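Local coordinates for protein extracellular ligand-binding receptor (Rhodopseudomonas palustris, PDB 3SG0) that probably serves as a solute-binding protein for uptake of aromatic acids related to lignin breakdown, and is seen holding benzoyl-formic acid, at residues R341-G355 against M359-S371. Numbering follows the deposited sequence.
Sequences RDQIEKSKDLALNNG and MTPDNHNGYDERS
One carboxylate oxygen, Glu345 OE1, is gripped by both a histidine and an arginine. His364 NE2 gives it a short bond of 2.7 Å, with OE1 lying in the imidazole plane and using its anti lone pair. Arg341 NH1 reaches the same OE1 at 3.0 Å from above the carboxylate plane, while Arg341 NH2 takes OE2, so the guanidinium holds the carboxylate end-on. Glutamate suits this place because its extended chain, swung anti to the backbone N (chi1 -166°), passes over Pro361 CA to reach the ring. Histidine suits the other side by having two ring nitrogens: ND1 faces the carbonyl Val136 O, an acceptor, so both nitrogens serve as donors and fix the rotation of a ring that also stacks on Tyr137. Replacing Glu345 by an alanine is likely to leave His364 NE2 without its acceptor and to take away the carboxylate that holds the Arg341 guanidinium.

At the turn from Ile344 to Ser347, selenomethionine Met359 sets its CG against Ile344 O at 3.4 Å, and its backbone is held at both polar atoms. Met359 N bonds to Ser347 O at 2.9 Å; Lys348, bent at chi2 (-68°) and extended beyond it, brings NZ to Met359 O at 2.8 Å, in the carbonyl plane.

Farther along, the Tyr367 ring turns an edge to Gly355, with CE1 3.6 Å from Gly355 C, and its OH meets Asn354 CB and Leu352 CD1. Gly355, having no CB, lets this edge and Ser371 approach its backbone, and its positive phi (139°) is readily adopted by glycine. Asn354 carries its amide away to Asp313, its side chain about 7 Å from the bound benzoyl-formic acid, and a water joins Asn354 O to Ser371 O.

The contact thus ties helix 334-344 and the 350-357 hairpin to the following loop in this periplasmic-binding-protein fold; with both ring nitrogens facing acceptors, His364 is consistent with a doubly protonated cation, which the Glu345 carboxylate would probably stabilise.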
ATOM      1  N   ARG A 341       6.213  -5.563  19.452  1.00  8.10           N
ATOM      2  CA  ARG A 341       6.806  -4.347  18.904  1.00  8.31           C
ATOM      3  C   ARG A 341       8.331  -4.468  18.837  1.00  8.88           C
ATOM      4  O   ARG A 341       8.949  -4.105  17.831  1.00  9.06           O
ATOM      5  CB  ARG A 341       6.403  -3.127  19.744  1.00  8.86           C
ATOM      6  CG  ARG A 341       6.666  -1.773  19.058  1.00  8.73           C
ATOM      7  CD  ARG A 341       7.257  -0.717  20.002  1.00  9.62           C
ATOM      8  NE  ARG A 341       8.595  -1.114  20.424  1.00  9.70           N
ATOM      9  CZ  ARG A 341       9.697  -0.942  19.700  1.00  8.80           C
ATOM     10  NH1 ARG A 341       9.646  -0.304  18.537  1.00  9.00           N
ATOM     11  NH2 ARG A 341      10.868  -1.384  20.150  1.00 10.95           N
ATOM     12  N   ASP A 342       8.938  -4.956  19.917  1.00  8.84           N
ATOM     13  CA  ASP A 342      10.390  -5.134  19.976  1.00  9.78           C
ATOM     14  C   ASP A 342      10.882  -6.125  18.929  1.00 10.02           C
ATOM     15  O   ASP A 342      11.935  -5.937  18.318  1.00 11.38           O
ATOM     16  CB  ASP A 342      10.828  -5.654  21.357  1.00 11.29           C
ATOM     17  CG  ASP A 342      10.704  -4.621  22.469  1.00 13.97           C
ATOM     18  OD1 ASP A 342      10.655  -3.408  22.195  1.00 14.15           O
ATOM     19  OD2 ASP A 342      10.689  -5.032  23.650  1.00 16.39           O
ATOM     20  N   GLN A 343      10.136  -7.205  18.740  1.00  9.56           N
ATOM     21  CA  GLN A 343      10.588  -8.273  17.866  1.00 10.42           C
ATOM     22  C   GLN A 343      10.483  -7.920  16.381  1.00  9.66           C
ATOM     23  O   GLN A 343      11.370  -8.264  15.596  1.00 10.65           O
ATOM     24  CB  GLN A 343       9.815  -9.557  18.165  1.00 12.02           C
ATOM     25  CG  GLN A 343      10.132 -10.167  19.522  1.00 16.41           C
ATOM     26  CD  GLN A 343      11.613 -10.460  19.693  1.00 19.20           C
ATOM     27  OE1 GLN A 343      12.218 -11.145  18.867  1.00 17.54           O
ATOM     28  NE2 GLN A 343      12.210  -9.921  20.754  1.00 25.01           N
ATOM     29  N   ILE A 344       9.413  -7.240  15.968  1.00  9.35           N
ATOM     30  CA  ILE A 344       9.265  -6.930  14.546  1.00  9.47           C
ATOM     31  C   ILE A 344      10.409  -6.026  14.085  1.00  9.11           C
ATOM     32  O   ILE A 344      10.902  -6.142  12.970  1.00 10.09           O
ATOM     33  CB  ILE A 344       7.893  -6.324  14.233  1.00  8.35           C
ATOM     34  CG1 ILE A 344       6.802  -7.360  14.532  1.00 10.02           C
ATOM     35  CG2 ILE A 344       7.839  -5.874  12.781  1.00  9.41           C
ATOM     36  CD1 ILE A 344       5.387  -6.842  14.359  1.00 10.33           C
ATOM     37  N   GLU A 345      10.851  -5.152  14.983  1.00  9.63           N
ATOM     38  CA  GLU A 345      11.935  -4.218  14.732  1.00 10.56           C
ATOM     39  C   GLU A 345      13.249  -4.915  14.393  1.00 10.67           C
ATOM     40  O   GLU A 345      14.147  -4.288  13.834  1.00 11.92           O
ATOM     41  CB  GLU A 345      12.105  -3.362  15.991  1.00 12.59           C
ATOM     42  CG  GLU A 345      12.946  -2.130  15.861  1.00 14.05           C
ATOM     43  CD  GLU A 345      12.653  -1.174  16.995  1.00 12.03           C
ATOM     44  OE1 GLU A 345      11.993  -0.157  16.729  1.00 10.78           O
ATOM     45  OE2 GLU A 345      13.065  -1.444  18.152  1.00 13.47           O
ATOM     46  N   LYS A 346      13.346  -6.196  14.740  1.00 10.60           N
ATOM     47  CA  LYS A 346      14.558  -6.994  14.531  1.00 12.37           C
ATOM     48  C   LYS A 346      14.488  -7.854  13.273  1.00 13.48           C
ATOM     49  O   LYS A 346      15.441  -8.572  12.960  1.00 14.60           O
ATOM     50  CB  LYS A 346      14.794  -7.913  15.727  1.00 13.95           C
ATOM     51  CG  LYS A 346      14.937  -7.198  17.052  1.00 15.01           C
ATOM     52  CD  LYS A 346      15.031  -8.206  18.188  1.00 19.98           C
ATOM     53  CE  LYS A 346      14.934  -7.536  19.541  1.00 27.17           C
ATOM     54  NZ  LYS A 346      14.998  -8.545  20.635  1.00 30.30           N
ATOM     55  N   SER A 347      13.369  -7.804  12.560  1.00 10.98           N
ATOM     56  CA  SER A 347      13.187  -8.638  11.369  1.00 11.25           C
ATOM     57  C   SER A 347      14.187  -8.273  10.277  1.00 10.71           C
ATOM     58  O   SER A 347      14.326  -7.107   9.929  1.00 12.10           O
ATOM     59  CB  SER A 347      11.752  -8.499  10.860  1.00 11.36           C
ATOM     60  OG  SER A 347      11.524  -9.328   9.732  1.00 10.80           O
ATOM     61  N   LYS A 348      14.869  -9.278   9.728  1.00 12.39           N
ATOM     62  CA  LYS A 348      15.932  -9.061   8.747  1.00 12.81           C
ATOM     63  C   LYS A 348      15.836 -10.018   7.568  1.00 12.10           C
ATOM     64  O   LYS A 348      15.366 -11.149   7.709  1.00 13.14           O
ATOM     65  CB  LYS A 348      17.318  -9.248   9.389  1.00 15.90           C
ATOM     66  CG  LYS A 348      17.602  -8.404  10.621  1.00 19.18           C
ATOM     67  CD  LYS A 348      17.711  -6.924  10.295  1.00 25.00           C
ATOM     68  CE  LYS A 348      18.191  -6.138  11.510  1.00 29.98           C
ATOM     69  NZ  LYS A 348      18.352  -4.688  11.209  1.00 30.49           N
ATOM     70  N   ASP A 349      16.288  -9.545   6.410  1.00 12.44           N
ATOM     71  CA  ASP A 349      16.452 -10.375   5.221  0.51 14.64           C
ATOM     72  C   ASP A 349      15.210 -11.203   4.909  1.00 14.52           C
ATOM     73  O   ASP A 349      15.300 -12.395   4.601  1.00 16.81           O
ATOM     74  CB  ASP A 349      17.671 -11.290   5.386  0.51 19.23           C
ATOM     75  CG  ASP A 349      18.129 -11.891   4.076  0.51 26.79           C
ATOM     76  OD1 ASP A 349      17.991 -11.217   3.035  0.51 24.06           O
ATOM     77  OD2 ASP A 349      18.627 -13.037   4.087  0.51 31.64           O
ATOM     78  N   LEU A 350      14.050 -10.563   4.967  1.00 11.84           N
ATOM     79  CA  LEU A 350      12.792 -11.270   4.770  1.00 11.99           C
ATOM     80  C   LEU A 350      12.166 -10.931   3.430  1.00 10.75           C
ATOM     81  O   LEU A 350      11.802  -9.779   3.187  1.00 10.44           O
ATOM     82  CB  LEU A 350      11.825 -10.919   5.899  1.00 13.74           C
ATOM     83  CG  LEU A 350      10.452 -11.589   5.842  1.00 15.21           C
ATOM     84  CD1 LEU A 350      10.558 -13.106   5.938  1.00 19.23           C
ATOM     85  CD2 LEU A 350       9.549 -11.033   6.935  1.00 16.69           C
ATOM     86  N   ALA A 351      12.023 -11.925   2.562  1.00 11.72           N
ATOM     87  CA  ALA A 351      11.327 -11.717   1.303  1.00 10.21           C
ATOM     88  C   ALA A 351       9.829 -11.704   1.556  1.00 10.42           C
ATOM     89  O   ALA A 351       9.247 -12.721   1.938  1.00 13.07           O
ATOM     90  CB  ALA A 351      11.691 -12.806   0.302  1.00 13.44           C
ATOM     91  N   LEU A 352       9.218 -10.541   1.367  1.00  9.39           N
ATOM     92  CA  LEU A 352       7.769 -10.386   1.417  1.00  8.85           C
ATOM     93  C   LEU A 352       7.269 -10.190  -0.006  1.00  8.45           C
ATOM     94  O   LEU A 352       8.051  -9.927  -0.915  1.00  8.92           O
ATOM     95  CB  LEU A 352       7.406  -9.152   2.256  1.00  8.69           C
ATOM     96  CG  LEU A 352       7.742  -9.219   3.748  1.00  8.91           C
ATOM     97  CD1 LEU A 352       7.445  -7.899   4.419  1.00  9.64           C
ATOM     98  CD2 LEU A 352       6.977 -10.356   4.436  1.00 10.86           C
ATOM     99  N   ASN A 353       5.962 -10.288  -0.207  1.00  8.16           N
ATOM    100  CA  ASN A 353       5.391  -9.949  -1.504  1.00  8.70           C
ATOM    101  C   ASN A 353       5.653  -8.505  -1.892  1.00  8.84           C
ATOM    102  O   ASN A 353       5.717  -8.158  -3.073  1.00  9.29           O
ATOM    103  CB  ASN A 353       3.905 -10.242  -1.501  1.00  9.01           C
ATOM    104  CG  ASN A 353       3.634 -11.715  -1.529  1.00  8.85           C
ATOM    105  OD1 ASN A 353       3.649 -12.323  -2.600  1.00  9.70           O
ATOM    106  ND2 ASN A 353       3.435 -12.319  -0.362  1.00  9.49           N
ATOM    107  N   ASN A 354       5.824  -7.663  -0.875  1.00  8.02           N
ATOM    108  CA  ASN A 354       6.093  -6.251  -1.063  1.00  8.38           C
ATOM    109  C   ASN A 354       7.559  -5.924  -1.329  1.00  8.64           C
ATOM    110  O   ASN A 354       7.868  -4.786  -1.680  1.00  9.26           O
ATOM    111  CB  ASN A 354       5.581  -5.464   0.153  1.00  8.63           C
ATOM    112  CG  ASN A 354       4.127  -5.067   0.013  1.00  8.13           C
ATOM    113  OD1 ASN A 354       3.816  -4.098  -0.676  1.00  8.48           O
ATOM    114  ND2 ASN A 354       3.231  -5.794   0.670  1.00  8.08           N
ATOM    115  N   GLY A 355       8.455  -6.892  -1.156  1.00  8.56           N
ATOM    116  CA  GLY A 355       9.873  -6.649  -1.376  1.00  9.14           C
ATOM    117  C   GLY A 355      10.732  -7.303  -0.318  1.00  8.64           C
ATOM    118  O   GLY A 355      10.237  -8.040   0.538  1.00  9.51           O
HETATM  119  N   MSE A 359      14.033  -4.519   8.758  1.00  9.38           N
HETATM  120  CA  MSE A 359      13.610  -3.519   9.740  1.00  9.08           C
HETATM  121  C   MSE A 359      14.787  -3.060  10.575  1.00  9.84           C
HETATM  122  O   MSE A 359      15.730  -3.823  10.805  1.00 10.95           O
HETATM  123  CB  MSE A 359      12.558  -4.109  10.672  1.00  9.50           C
HETATM  124  CG  MSE A 359      11.284  -4.527   9.981  1.00  9.60           C
HETATM  125 SE   MSE A 359      10.388  -2.978   9.196  0.72  9.60          SE
HETATM  126  CE  MSE A 359       8.707  -3.814   8.790  1.00 10.36           C
ATOM    127  N   THR A 360      14.728  -1.820  11.048  1.00 10.39           N
ATOM    128  CA  THR A 360      15.700  -1.317  12.014  1.00 10.79           C
ATOM    129  C   THR A 360      14.937  -0.417  12.982  1.00 10.32           C
ATOM    130  O   THR A 360      13.776  -0.082  12.740  1.00 10.24           O
ATOM    131  CB  THR A 360      16.791  -0.462  11.357  1.00 11.70           C
ATOM    132  OG1 THR A 360      16.213   0.773  10.932  1.00 12.01           O
ATOM    133  CG2 THR A 360      17.441  -1.181  10.172  1.00 13.17           C
ATOM    134  N   PRO A 361      15.583   0.018  14.071  1.00 10.92           N
ATOM    135  CA  PRO A 361      14.862   0.916  14.984  1.00 11.09           C
ATOM    136  C   PRO A 361      14.397   2.212  14.313  1.00 11.32           C
ATOM    137  O   PRO A 361      13.383   2.786  14.732  1.00 12.77           O
ATOM    138  CB  PRO A 361      15.899   1.181  16.085  1.00 13.51           C
ATOM    139  CG  PRO A 361      16.715  -0.075  16.105  1.00 14.27           C
ATOM    140  CD  PRO A 361      16.853  -0.451  14.650  1.00 12.49           C
ATOM    141  N   ASP A 362      15.099   2.672  13.285  1.00 11.36           N
ATOM    142  CA  ASP A 362      14.722   3.911  12.618  1.00 12.39           C
ATOM    143  C   ASP A 362      13.911   3.717  11.340  1.00 11.64           C
ATOM    144  O   ASP A 362      13.238   4.645  10.877  1.00 12.67           O
ATOM    145  CB  ASP A 362      15.955   4.770  12.353  1.00 16.60           C
ATOM    146  CG  ASP A 362      16.542   5.325  13.631  1.00 25.62           C
ATOM    147  OD1 ASP A 362      15.762   5.880  14.438  1.00 26.39           O
ATOM    148  OD2 ASP A 362      17.763   5.177  13.843  1.00 32.25           O
ATOM    149  N   ASN A 363      13.953   2.509  10.792  1.00  9.52           N
ATOM    150  CA  ASN A 363      13.242   2.197   9.561  1.00  9.74           C
ATOM    151  C   ASN A 363      12.222   1.092   9.792  1.00  8.78           C
ATOM    152  O   ASN A 363      12.562  -0.089   9.829  1.00  8.76           O
ATOM    153  CB  ASN A 363      14.218   1.807   8.452  1.00 10.75           C
ATOM    154  CG  ASN A 363      13.528   1.677   7.117  1.00 10.18           C
ATOM    155  OD1 ASN A 363      12.296   1.684   7.043  1.00  9.62           O
ATOM    156  ND2 ASN A 363      14.309   1.535   6.049  1.00 13.13           N
ATOM    157  N   HIS A 364      10.967   1.498   9.967  1.00  7.62           N
ATOM    158  CA  HIS A 364       9.879   0.560  10.202  1.00  7.60           C
ATOM    159  C   HIS A 364       9.115   0.223   8.916  1.00  7.18           C
ATOM    160  O   HIS A 364       8.013  -0.330   8.961  1.00  7.91           O
ATOM    161  CB  HIS A 364       8.942   1.096  11.273  1.00  8.04           C
ATOM    162  CG  HIS A 364       9.440   0.897  12.668  1.00  7.91           C
ATOM    163  ND1 HIS A 364       8.605   1.002  13.759  1.00  8.12           N
ATOM    164  CD2 HIS A 364      10.664   0.578  13.160  1.00  8.81           C
ATOM    165  CE1 HIS A 364       9.290   0.752  14.863  1.00  8.40           C
ATOM    166  NE2 HIS A 364      10.543   0.498  14.528  1.00  8.57           N
ATOM    167  N   ASN A 365       9.725   0.559   7.782  1.00  7.55           N
ATOM    168  CA  ASN A 365       9.236   0.170   6.456  1.00  7.63           C
ATOM    169  C   ASN A 365      10.064  -1.014   5.951  1.00  7.63           C
ATOM    170  O   ASN A 365       9.535  -2.109   5.738  1.00  8.45           O
ATOM    171  CB  ASN A 365       9.335   1.377   5.519  1.00  7.51           C
ATOM    172  CG  ASN A 365       8.740   1.133   4.141  1.00  7.49           C
ATOM    173  OD1 ASN A 365       9.309   1.578   3.136  1.00  7.79           O
ATOM    174  ND2 ASN A 365       7.581   0.485   4.081  1.00  8.00           N
ATOM    175  N   GLY A 366      11.365  -0.791   5.780  1.00  8.02           N
ATOM    176  CA  GLY A 366      12.290  -1.893   5.587  1.00  8.58           C
ATOM    177  C   GLY A 366      12.867  -2.067   4.196  1.00  8.54           C
ATOM    178  O   GLY A 366      13.579  -3.046   3.961  1.00  9.55           O
ATOM    179  N   TYR A 367      12.596  -1.140   3.285  1.00  9.04           N
ATOM    180  CA  TYR A 367      12.953  -1.323   1.878  1.00  9.37           C
ATOM    181  C   TYR A 367      13.890  -0.252   1.367  1.00 10.34           C
ATOM    182  O   TYR A 367      13.973   0.843   1.918  1.00 11.23           O
ATOM    183  CB  TYR A 367      11.696  -1.299   1.001  1.00  8.96           C
ATOM    184  CG  TYR A 367      10.627  -2.245   1.456  1.00  7.97           C
ATOM    185  CD1 TYR A 367      10.701  -3.603   1.165  1.00  8.59           C
ATOM    186  CD2 TYR A 367       9.553  -1.788   2.204  1.00  8.46           C
ATOM    187  CE1 TYR A 367       9.727  -4.472   1.590  1.00  8.67           C
ATOM    188  CE2 TYR A 367       8.569  -2.642   2.629  1.00  8.15           C
ATOM    189  CZ  TYR A 367       8.661  -3.984   2.324  1.00  7.53           C
ATOM    190  OH  TYR A 367       7.695  -4.854   2.757  1.00  8.30           O
ATOM    191  N   ASP A 368      14.575  -0.568   0.273  1.00 10.25           N
ATOM    192  CA  ASP A 368      15.343   0.418  -0.468  1.00 11.94           C
ATOM    193  C   ASP A 368      14.987   0.309  -1.942  1.00 10.59           C
ATOM    194  O   ASP A 368      13.983  -0.299  -2.298  1.00 10.17           O
ATOM    195  CB  ASP A 368      16.850   0.256  -0.225  1.00 14.21           C
ATOM    196  CG  ASP A 368      17.366  -1.134  -0.574  1.00 14.57           C
ATOM    197  OD1 ASP A 368      16.760  -1.812  -1.415  1.00 13.75           O
ATOM    198  OD2 ASP A 368      18.401  -1.560  -0.010  1.00 18.91           O
ATOM    199  N   GLU A 369      15.815   0.891  -2.804  1.00 12.29           N
ATOM    200  CA  GLU A 369      15.512   0.943  -4.228  1.00 11.33           C
ATOM    201  C   GLU A 369      15.415  -0.437  -4.869  1.00 10.98           C
ATOM    202  O   GLU A 369      14.851  -0.577  -5.954  1.00 12.38           O
ATOM    203  CB  GLU A 369      16.554   1.788  -4.967  1.00 13.87           C
ATOM    204  CG  GLU A 369      17.935   1.140  -5.099  1.00 15.45           C
ATOM    205  CD  GLU A 369      18.768   1.197  -3.831  1.00 18.83           C
ATOM    206  OE1 GLU A 369      18.384   1.905  -2.871  1.00 19.01           O
ATOM    207  OE2 GLU A 369      19.832   0.537  -3.795  1.00 21.39           O
ATOM    208  N   ARG A 370      15.942  -1.461  -4.212  1.00 10.70           N
ATOM    209  CA  ARG A 370      15.845  -2.804  -4.765  1.00 11.78           C
ATOM    210  C   ARG A 370      14.421  -3.322  -4.782  1.00 12.45           C
ATOM    211  O   ARG A 370      14.124  -4.299  -5.470  1.00 15.81           O
ATOM    212  CB  ARG A 370      16.771  -3.755  -4.019  1.00 14.15           C
ATOM    213  CG  ARG A 370      18.222  -3.327  -4.173  1.00 16.59           C
ATOM    214  CD  ARG A 370      19.205  -4.123  -3.350  1.00 20.48           C
ATOM    215  NE  ARG A 370      20.521  -3.489  -3.399  1.00 24.53           N
ATOM    216  CZ  ARG A 370      21.581  -3.909  -2.718  1.00 29.40           C
ATOM    217  NH1 ARG A 370      21.487  -4.973  -1.932  1.00 35.58           N
ATOM    218  NH2 ARG A 370      22.736  -3.263  -2.819  1.00 29.06           N
ATOM    219  N   SER A 371      13.534  -2.668  -4.045  1.00 10.63           N
ATOM    220  CA  SER A 371      12.121  -3.025  -3.934  0.53 11.84           C
ATOM    221  C   SER A 371      11.263  -2.427  -5.040  1.00  9.93           C
ATOM    222  O   SER A 371      10.084  -2.751  -5.151  1.00 10.01           O
ATOM    223  CB  SER A 371      11.551  -2.550  -2.583  0.53 10.14           C
ATOM    224  OG  SER A 371      11.342  -1.138  -2.537  0.53 10.45           O
TER
HETATM  225  O   HOH W   1       8.944  -5.040  -4.203  1.00  9.85           O